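Local coordinates for nitroreductase (Bacteroides fragilis NCTC 9343, PDB 3EK3), which binds flavin mononucleotide and probably works as an NAD(P)H-dependent oxidoreductase of the nitroreductase family, at residues A[23-27]-A[28-32]. Numbering follows the deposited sequence.
Sequences KQIPA and DDLNA
P26 and L30 join the loop to helix 27-38 at the first full turn: P26 sits at the N-cap, right before the helix, and its carbonyl O takes the hydrogen of L30 N at 3.0 Å. One residue on, N31 N bonds A27 O at 2.9 Å. The proline ring lies against the acidic side chains of the first turn. D29 OD2 approaches the CG and CD atoms obliquely, 3.4 Å from P26 CG and equally near CD, while in the conformer described, one of two, D28 OD1 comes to 3.2 Å from P26 CB. In that conformer D28 reaches back because its CG sits between its own N and carbonyl carbon (chi1 61°); from there OD1 also accepts a weak bond from D29 N. The two carboxylates near this N-terminus would probably be stabilised by the helix dipole. On the buried side, I25 CD1 packs onto L30 CB at 3.8 Å, the two side chains crossing at about a right angle. A water donates to A27 O and, weakly, to N31 OD1. Farther back, Q24 OE1 receives I25 N at 2.9 Å on a lone pair, and the same amide is bonded to T96 and P95. Q24 thereby ties the loop that follows helix 6-13 to the start of strand 96-102, L30 packs on C55 just past strand 50-54, and N31 meets I188 of the second subunit.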
ATOM      1  N   LYS A  23      -3.435 -16.245  22.364  1.00 17.34           N
ATOM      2  CA  LYS A  23      -2.131 -16.855  22.085  1.00 15.87           C
ATOM      3  C   LYS A  23      -1.283 -15.949  21.176  1.00 14.86           C
ATOM      4  O   LYS A  23      -1.719 -15.510  20.105  1.00 14.96           O
ATOM      5  CB  LYS A  23      -2.265 -18.263  21.470  1.00 16.00           C
ATOM      6  CG  LYS A  23      -0.953 -18.997  21.449  1.00 20.81           C
ATOM      7  N   GLN A  24      -0.070 -15.686  21.630  1.00 13.74           N
ATOM      8  CA  GLN A  24       0.899 -14.948  20.853  1.00 13.11           C
ATOM      9  C   GLN A  24       1.311 -15.753  19.640  1.00 14.99           C
ATOM     10  O   GLN A  24       1.281 -16.983  19.660  1.00 14.91           O
ATOM     11  CB  GLN A  24       2.099 -14.583  21.724  1.00 12.13           C
ATOM     12  CG  GLN A  24       3.163 -13.754  21.080  1.00 15.33           C
ATOM     13  CD  GLN A  24       2.646 -12.430  20.612  1.00 12.46           C
ATOM     14  OE1 GLN A  24       2.054 -12.336  19.547  1.00 16.67           O
ATOM     15  NE2 GLN A  24       2.827 -11.396  21.427  1.00 15.25           N
ATOM     16  N   ILE A  25       1.645 -15.057  18.565  1.00 15.20           N
ATOM     17  CA  ILE A  25       2.092 -15.717  17.362  1.00 17.17           C
ATOM     18  C   ILE A  25       3.551 -16.155  17.546  1.00 17.90           C
ATOM     19  O   ILE A  25       4.273 -15.608  18.351  1.00 16.96           O
ATOM     20  CB  ILE A  25       1.943 -14.823  16.086  1.00 18.72           C
ATOM     21  CG1 ILE A  25       2.869 -13.603  16.124  1.00 17.93           C
ATOM     22  CG2 ILE A  25       0.485 -14.380  15.853  1.00 15.07           C
ATOM     23  CD1 ILE A  25       2.928 -12.913  14.759  1.00 20.12           C
ATOM     24  N   PRO A  26       3.986 -17.157  16.789  1.00 16.26           N
ATOM     25  CA  PRO A  26       5.349 -17.645  16.875  1.00 17.27           C
ATOM     26  C   PRO A  26       6.386 -16.662  16.346  1.00 17.20           C
ATOM     27  O   PRO A  26       6.143 -15.969  15.363  1.00 14.03           O
ATOM     28  CB  PRO A  26       5.319 -18.903  15.990  1.00 17.09           C
ATOM     29  CG  PRO A  26       3.872 -19.208  15.790  1.00 17.75           C
ATOM     30  CD  PRO A  26       3.211 -17.898  15.791  1.00 17.54           C
ATOM     31  N   ALA A  27       7.555 -16.657  16.971  1.00 15.74           N
ATOM     32  CA  ALA A  27       8.638 -15.753  16.590  1.00 17.51           C
ATOM     33  C   ALA A  27       9.017 -15.894  15.116  1.00 17.61           C
ATOM     34  O   ALA A  27       9.301 -14.882  14.473  1.00 17.49           O
ATOM     35  CB  ALA A  27       9.852 -16.020  17.452  1.00 18.46           C
ATOM     36  N   ASP A  28       9.051 -17.133  14.608  1.00 15.51           N
ATOM     37  CA  ASP A  28       9.422 -17.355  13.202  0.50 15.04           C
ATOM     38  C   ASP A  28       8.399 -16.724  12.242  1.00 16.74           C
ATOM     39  O   ASP A  28       8.785 -16.085  11.230  1.00 15.13           O
ATOM     40  CB  ASP A  28       9.733 -18.838  12.866  0.50 15.95           C
ATOM     41  CG  ASP A  28       8.549 -19.802  13.093  0.50 13.56           C
ATOM     42  OD1 ASP A  28       7.498 -19.407  13.638  0.50 18.65           O
ATOM     43  OD2 ASP A  28       8.699 -21.005  12.740  0.50 19.07           O
ATOM     44  N   ASP A  29       7.110 -16.845  12.575  1.00 15.30           N
ATOM     45  CA  ASP A  29       6.045 -16.208  11.776  1.00 14.57           C
ATOM     46  C   ASP A  29       6.142 -14.701  11.832  1.00 13.41           C
ATOM     47  O   ASP A  29       6.021 -14.038  10.808  1.00 13.18           O
ATOM     48  CB  ASP A  29       4.662 -16.646  12.243  1.00 14.50           C
ATOM     49  CG  ASP A  29       4.369 -18.114  11.917  1.00 18.56           C
ATOM     50  OD1 ASP A  29       5.077 -18.705  11.086  1.00 27.79           O
ATOM     51  OD2 ASP A  29       3.422 -18.673  12.493  1.00 26.26           O
ATOM     52  N   LEU A  30       6.387 -14.157  13.013  1.00 11.92           N
ATOM     53  CA  LEU A  30       6.516 -12.708  13.128  1.00 12.53           C
ATOM     54  C   LEU A  30       7.672 -12.266  12.256  1.00 13.13           C
ATOM     55  O   LEU A  30       7.510 -11.347  11.480  1.00 12.97           O
ATOM     56  CB  LEU A  30       6.711 -12.268  14.571  1.00 12.06           C
ATOM     57  CG  LEU A  30       6.953 -10.774  14.728  1.00 15.02           C
ATOM     58  CD1 LEU A  30       5.759  -9.987  14.158  1.00 16.52           C
ATOM     59  CD2 LEU A  30       7.224 -10.435  16.188  1.00 15.22           C
ATOM     60  N   ASN A  31       8.822 -12.946  12.327  1.00 14.32           N
ATOM     61  CA  ASN A  31       9.971 -12.548  11.491  1.00 15.90           C
ATOM     62  C   ASN A  31       9.678 -12.608   9.982  1.00 15.46           C
ATOM     63  O   ASN A  31      10.063 -11.719   9.234  1.00 14.27           O
ATOM     64  CB  ASN A  31      11.193 -13.399  11.791  1.00 16.67           C
ATOM     65  CG  ASN A  31      11.808 -13.080  13.142  1.00 21.29           C
ATOM     66  OD1 ASN A  31      11.796 -11.935  13.587  1.00 19.81           O
ATOM     67  ND2 ASN A  31      12.405 -14.091  13.769  1.00 23.00           N
ATOM     68  N   ALA A  32       8.970 -13.641   9.564  1.00 13.78           N
ATOM     69  CA  ALA A  32       8.581 -13.812   8.151  1.00 14.43           C
ATOM     70  C   ALA A  32       7.660 -12.695   7.704  1.00 12.26           C
ATOM     71  O   ALA A  32       7.775 -12.197   6.571  1.00 13.62           O
ATOM     72  CB  ALA A  32       7.886 -15.146   7.946  1.00 12.20           C
TER
HETATM   73  O   HOH W   1      10.138 -12.741  15.833  1.00 35.89           O